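Local coordinates for protein carbon monoxide dehydrogenase (Thermococcus sp. AM4, PDB 6T7J) that oxidises carbon monoxide to carbon dioxide, probably sending the electrons through its iron-sulfur clusters to an acceptor such as ferredoxin, at residues 64-67 and 68-72; 209-212 and 213-216; 588-592 and 593-597. All blocks are in the same frame, centred on the assembly; numbering follows the deposited sequence.

Contact 1: residues 64-67 and 68-72; sequences RIDP and FGSGP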
loop_
_atom_site.group_PDB
_atom_site.type_symbol
_atom_site.label_atom_id
_atom_site.label_comp_id
_atom_site.label_asym_id
_atom_site.label_seq_id
_atom_site.Cartn_x
_atom_site.Cartn_y
_atom_site.Cartn_z
ATOM N N ARG A 64 -17.682 -6.557 10.141
ATOM C CA ARG A 64 -17.782 -7.974 9.825
ATOM C C ARG A 64 -18.965 -8.208 8.900
ATOM O O ARG A 64 -20.040 -7.632 9.101
ATOM C CB ARG A 64 -18.006 -8.812 11.083
ATOM C CG ARG A 64 -16.831 -8.991 12.000
ATOM C CD ARG A 64 -17.366 -9.136 13.410
ATOM N NE ARG A 64 -16.434 -9.792 14.319
ATOM C CZ ARG A 64 -16.644 -9.912 15.625
ATOM N NH1 ARG A 64 -17.752 -9.421 16.167
ATOM N NH2 ARG A 64 -15.749 -10.523 16.389
ATOM N N ILE A 65 -18.788 -9.077 7.914
ATOM C CA ILE A 65 -19.895 -9.546 7.090
ATOM C C ILE A 65 -20.142 -11.002 7.443
ATOM O O ILE A 65 -19.229 -11.833 7.359
ATOM C CB ILE A 65 -19.614 -9.378 5.590
ATOM C CG1 ILE A 65 -19.302 -7.917 5.269
ATOM C CG2 ILE A 65 -20.809 -9.855 4.780
ATOM C CD1 ILE A 65 -20.252 -6.928 5.911
ATOM N N ASP A 66 -21.372 -11.313 7.849
ATOM C CA ASP A 66 -21.721 -12.673 8.228
ATOM C C ASP A 66 -22.096 -13.469 6.985
ATOM O O ASP A 66 -23.180 -13.237 6.419
ATOM C CB ASP A 66 -22.858 -12.677 9.236
ATOM C CG ASP A 66 -23.286 -14.077 9.623
ATOM O OD1 ASP A 66 -22.549 -14.746 10.379
ATOM O OD2 ASP A 66 -24.360 -14.509 9.162
ATOM N N PRO A 67 -21.260 -14.401 6.524
ATOM C CA PRO A 67 -21.621 -15.201 5.346
ATOM C C PRO A 67 -22.718 -16.212 5.626
ATOM O O PRO A 67 -23.365 -16.679 4.680
ATOM C CB PRO A 67 -20.303 -15.890 4.973
ATOM C CG PRO A 67 -19.580 -16.018 6.275
ATOM C CD PRO A 67 -19.985 -14.838 7.124
ATOM N N PHE A 68 -22.931 -16.572 6.894
ATOM C CA PHE A 68 -24.100 -17.360 7.273
ATOM C C PHE A 68 -25.391 -16.663 6.859
ATOM O O PHE A 68 -26.355 -17.324 6.456
ATOM C CB PHE A 68 -24.074 -17.598 8.789
ATOM C CG PHE A 68 -24.872 -18.793 9.258
ATOM C CD1 PHE A 68 -26.211 -18.940 8.932
ATOM C CD2 PHE A 68 -24.282 -19.751 10.068
ATOM C CE1 PHE A 68 -26.936 -20.029 9.376
ATOM C CE2 PHE A 68 -25.002 -20.841 10.518
ATOM C CZ PHE A 68 -26.332 -20.981 10.171
ATOM N N GLY A 69 -25.416 -15.333 6.918
ATOM C CA GLY A 69 -26.649 -14.585 6.829
ATOM C C GLY A 69 -27.288 -14.302 8.168
ATOM O O GLY A 69 -28.347 -13.662 8.210
ATOM N N SER A 70 -26.672 -14.765 9.261
ATOM C CA SER A 70 -27.200 -14.528 10.601
ATOM C C SER A 70 -27.297 -13.039 10.897
ATOM O O SER A 70 -28.380 -12.515 11.184
ATOM C CB SER A 70 -26.305 -15.215 11.638
ATOM O OG SER A 70 -25.809 -16.451 11.158
ATOM N N GLY A 71 -26.167 -12.342 10.838
ATOM C CA GLY A 71 -26.104 -10.953 11.215
ATOM C C GLY A 71 -25.921 -10.021 10.036
ATOM O O GLY A 71 -26.561 -10.166 8.989
ATOM N N PRO A 72 -25.025 -9.046 10.186
ATOM C CA PRO A 72 -24.924 -7.974 9.188
ATOM C C PRO A 72 -24.387 -8.479 7.860
ATOM O O PRO A 72 -23.446 -9.273 7.807
ATOM C CB PRO A 72 -23.957 -6.978 9.837
ATOM C CG PRO A 72 -23.123 -7.812 10.748
ATOM C CD PRO A 72 -24.025 -8.906 11.259
#
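Asp66 is the centre of a local turn contact: its backbone and carboxylate together gather the chain from Gly69 to Pro72, at the exposed surface of the loop between strand 63-64 and helix 81-115. Two backbone bonds set the frame. Asp66 N donates to Pro72 O at 2.9 Å and almost straight, 174° at the hydrogen, while Gly69 N reaches Asp66 O at 3.1 Å from well above the carbonyl plane. Within this frame the Asp66 side chain turns inward, CG anti to the backbone N (chi1 178°), which puts OD2 among the amides of the following residues. OD2 accepts from Ser70 N, although the modelled 2.3 Å is too short to trust as a length. Weak bonds join it from Gly71 N at 3.3 Å and from Ser70 OG at 3.1 Å. Phe68 runs alongside with its ring only 15° from the carboxylate plane, and its CB is 3.1 Å from OD2. Gly69 has a positive phi, where a CB would press on the carbonyl oxygen of Phe68. Further along, Pro72 CG rests 3.5 Å from Arg64 O. Arg64 N also bonds Gln42 of the second subunit, and Ile65 leans on Ala81 and Ile84 of helix 81-115. Asp66 to Gly69 form a beta turn with Pro67 and Phe68 at its corners, with the Asp66 carboxylate turned in towards the amides of Ser70 and Gly71, in the cluster-binding region where Arg64 borders the Fe2S2 cluster near Cys46 of the second subunit.

Contact 2: residues 209-212 and 213-216; sequences DADP and VSLL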
loop_
_atom_site.group_PDB
_atom_site.type_symbol
_atom_site.label_atom_id
_atom_site.label_comp_id
_atom_site.label_asym_id
_atom_site.label_seq_id
_atom_site.Cartn_x
_atom_site.Cartn_y
_atom_site.Cartn_z
ATOM N N ASP A 209 -12.978 2.123 -5.105
ATOM C CA ASP A 209 -13.351 1.020 -5.993
ATOM C C ASP A 209 -14.051 -0.068 -5.184
ATOM O O ASP A 209 -13.426 -0.734 -4.351
ATOM C CB ASP A 209 -12.135 0.458 -6.727
ATOM C CG ASP A 209 -12.521 -0.395 -7.936
ATOM O OD1 ASP A 209 -13.713 -0.757 -8.066
ATOM O OD2 ASP A 209 -11.630 -0.703 -8.761
ATOM N N ALA A 210 -15.347 -0.256 -5.445
ATOM C CA ALA A 210 -16.143 -1.274 -4.775
ATOM C C ALA A 210 -16.468 -2.469 -5.660
ATOM O O ALA A 210 -17.050 -3.440 -5.164
ATOM C CB ALA A 210 -17.454 -0.667 -4.253
ATOM N N ASP A 211 -16.116 -2.427 -6.938
ATOM C CA ASP A 211 -16.411 -3.528 -7.849
ATOM C C ASP A 211 -15.326 -4.595 -7.737
ATOM O O ASP A 211 -14.142 -4.283 -7.892
ATOM C CB ASP A 211 -16.501 -3.018 -9.289
ATOM C CG ASP A 211 -17.129 -4.027 -10.239
ATOM O OD1 ASP A 211 -16.677 -5.190 -10.274
ATOM O OD2 ASP A 211 -18.074 -3.655 -10.963
ATOM N N PRO A 212 -15.687 -5.854 -7.479
ATOM C CA PRO A 212 -14.654 -6.898 -7.377
ATOM C C PRO A 212 -13.894 -7.115 -8.671
ATOM O O PRO A 212 -12.691 -7.412 -8.636
ATOM C CB PRO A 212 -15.451 -8.149 -6.978
ATOM C CG PRO A 212 -16.795 -7.648 -6.536
ATOM C CD PRO A 212 -17.043 -6.394 -7.299
ATOM N N VAL A 213 -14.557 -6.959 -9.817
ATOM C CA VAL A 213 -13.908 -7.226 -11.095
ATOM C C VAL A 213 -12.787 -6.225 -11.345
ATOM O O VAL A 213 -11.658 -6.609 -11.666
ATOM C CB VAL A 213 -14.941 -7.216 -12.237
ATOM C CG1 VAL A 213 -14.245 -7.079 -13.584
ATOM C CG2 VAL A 213 -15.783 -8.482 -12.195
ATOM N N SER A 214 -13.079 -4.928 -11.206
ATOM C CA SER A 214 -12.053 -3.919 -11.454
ATOM C C SER A 214 -10.936 -4.003 -10.421
ATOM O O SER A 214 -9.755 -3.851 -10.762
ATOM C CB SER A 214 -12.676 -2.522 -11.468
ATOM O OG SER A 214 -13.546 -2.326 -10.367
ATOM N N LEU A 215 -11.288 -4.251 -9.156
ATOM C CA LEU A 215 -10.273 -4.416 -8.119
ATOM C C LEU A 215 -9.313 -5.546 -8.471
ATOM O O LEU A 215 -8.087 -5.381 -8.416
ATOM C CB LEU A 215 -10.944 -4.684 -6.770
ATOM C CG LEU A 215 -11.616 -3.517 -6.043
ATOM C CD1 LEU A 215 -12.552 -4.039 -4.961
ATOM C CD2 LEU A 215 -10.586 -2.579 -5.449
ATOM N N LEU A 216 -9.855 -6.703 -8.861
ATOM C CA LEU A 216 -8.996 -7.847 -9.146
ATOM C C LEU A 216 -8.254 -7.687 -10.469
ATOM O O LEU A 216 -7.147 -8.213 -10.620
ATOM C CB LEU A 216 -9.823 -9.133 -9.128
ATOM C CG LEU A 216 -10.419 -9.452 -7.752
ATOM C CD1 LEU A 216 -11.042 -10.840 -7.720
ATOM C CD2 LEU A 216 -9.368 -9.303 -6.657
#
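Asp209 reaches across to Ser214 and Leu215 just as the chain enters helix 212-242, and its side chain can be traced atom by atom. CB lies 3.6 Å from Leu215 CD2, the two side chains sliding past each other in opposite directions. CG continues over the same leucine, 3.8 Å from Leu215 CG. At the tip, OD1 serves two donors. Ser214 OG gives it a bond of 2.8 Å on the syn lone pair, and Asp211 N comes in on the anti side at 3.1 Å, 29° out of the carboxylate plane, which makes an Asx turn. The other oxygen, OD2, forms a salt bridge with Arg203 of helix 193-203. Ser214 can deliver its hydroxyl because OG sits between its backbone N and carbonyl carbon (chi1 47°), a rotation that also leaves OG 3.2 Å from Asp211 CB.

Asp211 is the N-cap. Its OD1 accepts from Val213 N at 2.8 Å through the anti lone pair, with 143° at the hydrogen, and its own carbonyl takes the helical bond from Leu215 N at 3.1 Å. Pro212 then occupies the first turn, where it has no N-H to satisfy, and packs on Val588 of helix 586-595. Leu215 faces Ala86 and Leu90 of helix 81-115. From the second subunit, His367 packs on Asp211 and Ser214, and Lys365 on Asp209. Two carboxylates thus meet the start of one helix in different ways: Asp211 caps an amide directly, whereas buried Asp209 ties the preceding turn to a serine hydroxyl, and the guanidinium of Arg203 would favour its ionised form.

Contact 3: residues 588-592 and 593-597; sequences VAKIL and TEDVE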
loop_
_atom_site.group_PDB
_atom_site.type_symbol
_atom_site.label_atom_id
_atom_site.label_comp_id
_atom_site.label_asym_id
_atom_site.label_seq_id
_atom_site.Cartn_x
_atom_site.Cartn_y
_atom_site.Cartn_z
ATOM N N VAL A 588 -16.107 -13.513 -5.619
ATOM C CA VAL A 588 -14.656 -13.405 -5.723
ATOM C C VAL A 588 -14.027 -14.782 -5.904
ATOM O O VAL A 588 -13.076 -14.948 -6.679
ATOM C CB VAL A 588 -14.086 -12.674 -4.493
ATOM C CG1 VAL A 588 -12.565 -12.751 -4.474
ATOM C CG2 VAL A 588 -14.547 -11.226 -4.487
ATOM N N ALA A 589 -14.547 -15.789 -5.197
ATOM C CA ALA A 589 -14.018 -17.141 -5.346
ATOM C C ALA A 589 -14.163 -17.635 -6.777
ATOM O O ALA A 589 -13.226 -18.218 -7.339
ATOM C CB ALA A 589 -14.718 -18.093 -4.378
ATOM N N LYS A 590 -15.324 -17.407 -7.395
ATOM C CA LYS A 590 -15.481 -17.887 -8.760
ATOM C C LYS A 590 -14.696 -17.035 -9.755
ATOM O O LYS A 590 -14.217 -17.564 -10.762
ATOM C CB LYS A 590 -16.956 -17.958 -9.145
ATOM C CG LYS A 590 -17.188 -18.564 -10.524
ATOM C CD LYS A 590 -18.239 -17.789 -11.287
ATOM C CE LYS A 590 -18.073 -16.299 -11.064
ATOM N NZ LYS A 590 -18.985 -15.509 -11.943
ATOM N N ILE A 591 -14.529 -15.735 -9.499
ATOM C CA ILE A 591 -13.621 -14.955 -10.343
ATOM C C ILE A 591 -12.225 -15.560 -10.298
ATOM O O ILE A 591 -11.581 -15.767 -11.334
ATOM C CB ILE A 591 -13.594 -13.476 -9.919
ATOM C CG1 ILE A 591 -14.955 -12.814 -10.116
ATOM C CG2 ILE A 591 -12.546 -12.723 -10.732
ATOM C CD1 ILE A 591 -15.030 -11.418 -9.521
ATOM N N LEU A 592 -11.749 -15.876 -9.091
ATOM C CA LEU A 592 -10.387 -16.373 -8.928
ATOM C C LEU A 592 -10.203 -17.741 -9.571
ATOM O O LEU A 592 -9.196 -17.982 -10.247
ATOM C CB LEU A 592 -10.027 -16.432 -7.443
ATOM C CG LEU A 592 -9.773 -15.092 -6.756
ATOM C CD1 LEU A 592 -9.297 -15.309 -5.326
ATOM C CD2 LEU A 592 -8.764 -14.284 -7.551
ATOM N N THR A 593 -11.157 -18.650 -9.374
ATOM C CA THR A 593 -10.991 -20.038 -9.787
ATOM C C THR A 593 -11.710 -20.371 -11.090
ATOM O O THR A 593 -11.718 -21.538 -11.496
ATOM C CB THR A 593 -11.479 -20.977 -8.681
ATOM O OG1 THR A 593 -12.854 -20.695 -8.387
ATOM C CG2 THR A 593 -10.647 -20.796 -7.419
ATOM N N GLU A 594 -12.297 -19.385 -11.763
ATOM C CA GLU A 594 -13.134 -19.694 -12.916
ATOM C C GLU A 594 -13.183 -18.548 -13.920
ATOM O O GLU A 594 -12.618 -18.654 -15.013
ATOM C CB GLU A 594 -14.547 -20.042 -12.445
ATOM C CG GLU A 594 -15.293 -21.047 -13.288
ATOM C CD GLU A 594 -16.640 -21.387 -12.684
ATOM O OE1 GLU A 594 -16.664 -21.960 -11.575
ATOM O OE2 GLU A 594 -17.673 -21.068 -13.310
ATOM N N ASP A 595 -13.851 -17.450 -13.550
ATOM C CA ASP A 595 -14.144 -16.372 -14.493
ATOM C C ASP A 595 -12.895 -15.775 -15.128
ATOM O O ASP A 595 -12.980 -15.215 -16.226
ATOM C CB ASP A 595 -14.928 -15.260 -13.794
ATOM C CG ASP A 595 -16.413 -15.529 -13.758
ATOM O OD1 ASP A 595 -16.827 -16.652 -14.117
ATOM O OD2 ASP A 595 -17.170 -14.615 -13.365
ATOM N N VAL A 596 -11.739 -15.878 -14.467
ATOM C CA VAL A 596 -10.538 -15.210 -14.960
ATOM C C VAL A 596 -9.821 -15.991 -16.050
ATOM O O VAL A 596 -8.919 -15.440 -16.694
ATOM C CB VAL A 596 -9.584 -14.921 -13.785
ATOM C CG1 VAL A 596 -8.703 -16.125 -13.498
ATOM C CG2 VAL A 596 -8.751 -13.675 -14.063
ATOM N N GLU A 597 -10.198 -17.250 -16.290
ATOM C CA GLU A 597 -9.577 -18.003 -17.377
ATOM C C GLU A 597 -9.919 -17.396 -18.733
ATOM O O GLU A 597 -9.062 -17.328 -19.622
ATOM C CB GLU A 597 -10.002 -19.471 -17.321
ATOM C CG GLU A 597 -9.601 -20.280 -18.551
ATOM C CD GLU A 597 -9.138 -21.688 -18.214
ATOM O OE1 GLU A 597 -9.826 -22.371 -17.426
ATOM O OE2 GLU A 597 -8.089 -22.112 -18.745
#
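Between Ala589 and Val596 the backbone passes from ordinary helical spacing, Thr593 N to Ala589 O at 2.9 Å, to the wider spacing of a pi-type turn, in which Asp595 N bonds Lys590 O at 2.8 Å and Val596 N makes a weak bond to Ile591 O. Glu594 marks the distortion, with phi at -153°, far from a helical value.

Thr593 grips Ala589 O twice. Its OG1 lies between the backbone N and the carbonyl carbon (chi1 58°), from where it bonds the same oxygen at 2.7 Å. Hydroxyl and amide reach that oxygen from opposite faces of the carbonyl plane, a pairing that ties the threonine back onto its own helix.

This wide turn belongs to helix 586-595, which lies in the beta-alpha-beta crossover joining the adjacent parallel strands 574-576 and 604-606. Val588 and Leu592 pack on helix 81-115, while Ile591 and Val596 touch helix 212-242.

Lys590 carries the charged side of the contact. Its chain passes Glu594 first, CG lying 3.6 Å from Glu594 CB, and then bends, with chi3 at 40°, to bring CD within 3.4 Å of Asp595 OD1. NZ forms a salt bridge with Asp595 OD2, modelled at 2.5 Å, a length too short to be trusted. A methionine in place of Lys590 would probably leave the Asp595 carboxylate without this positive mate and set it free to turn. Leading on from the wide turn, Val596 brings CB to 3.3 Å from Ile591 O and CG1 to 3.8 Å from Leu592 O.

Contact 2 is the buried member of the three, whereas contacts 1 and 3 lie at the surface. Contacts 2 and 3 touch directly: Leu216 CD1 packs 3.9 Å from Ile591 CG2 and Val213 CG2 lies 4.0 Å from Ile591 CD1, joining the start of helix 212-242 to helix 586-595. Contact 1 stands apart, its nearest atoms about 12 Å from contact 2 and about 11 Å from contact 3, yet all three border helix 81-115. Contacts 1 and 2 also meet the second subunit; contact 3 does not. Aspartates accept backbone amides in the first two, and contact 2 adds a charge pair with outlying Arg203, while Asp595 pairs with a lysine inside its own contact.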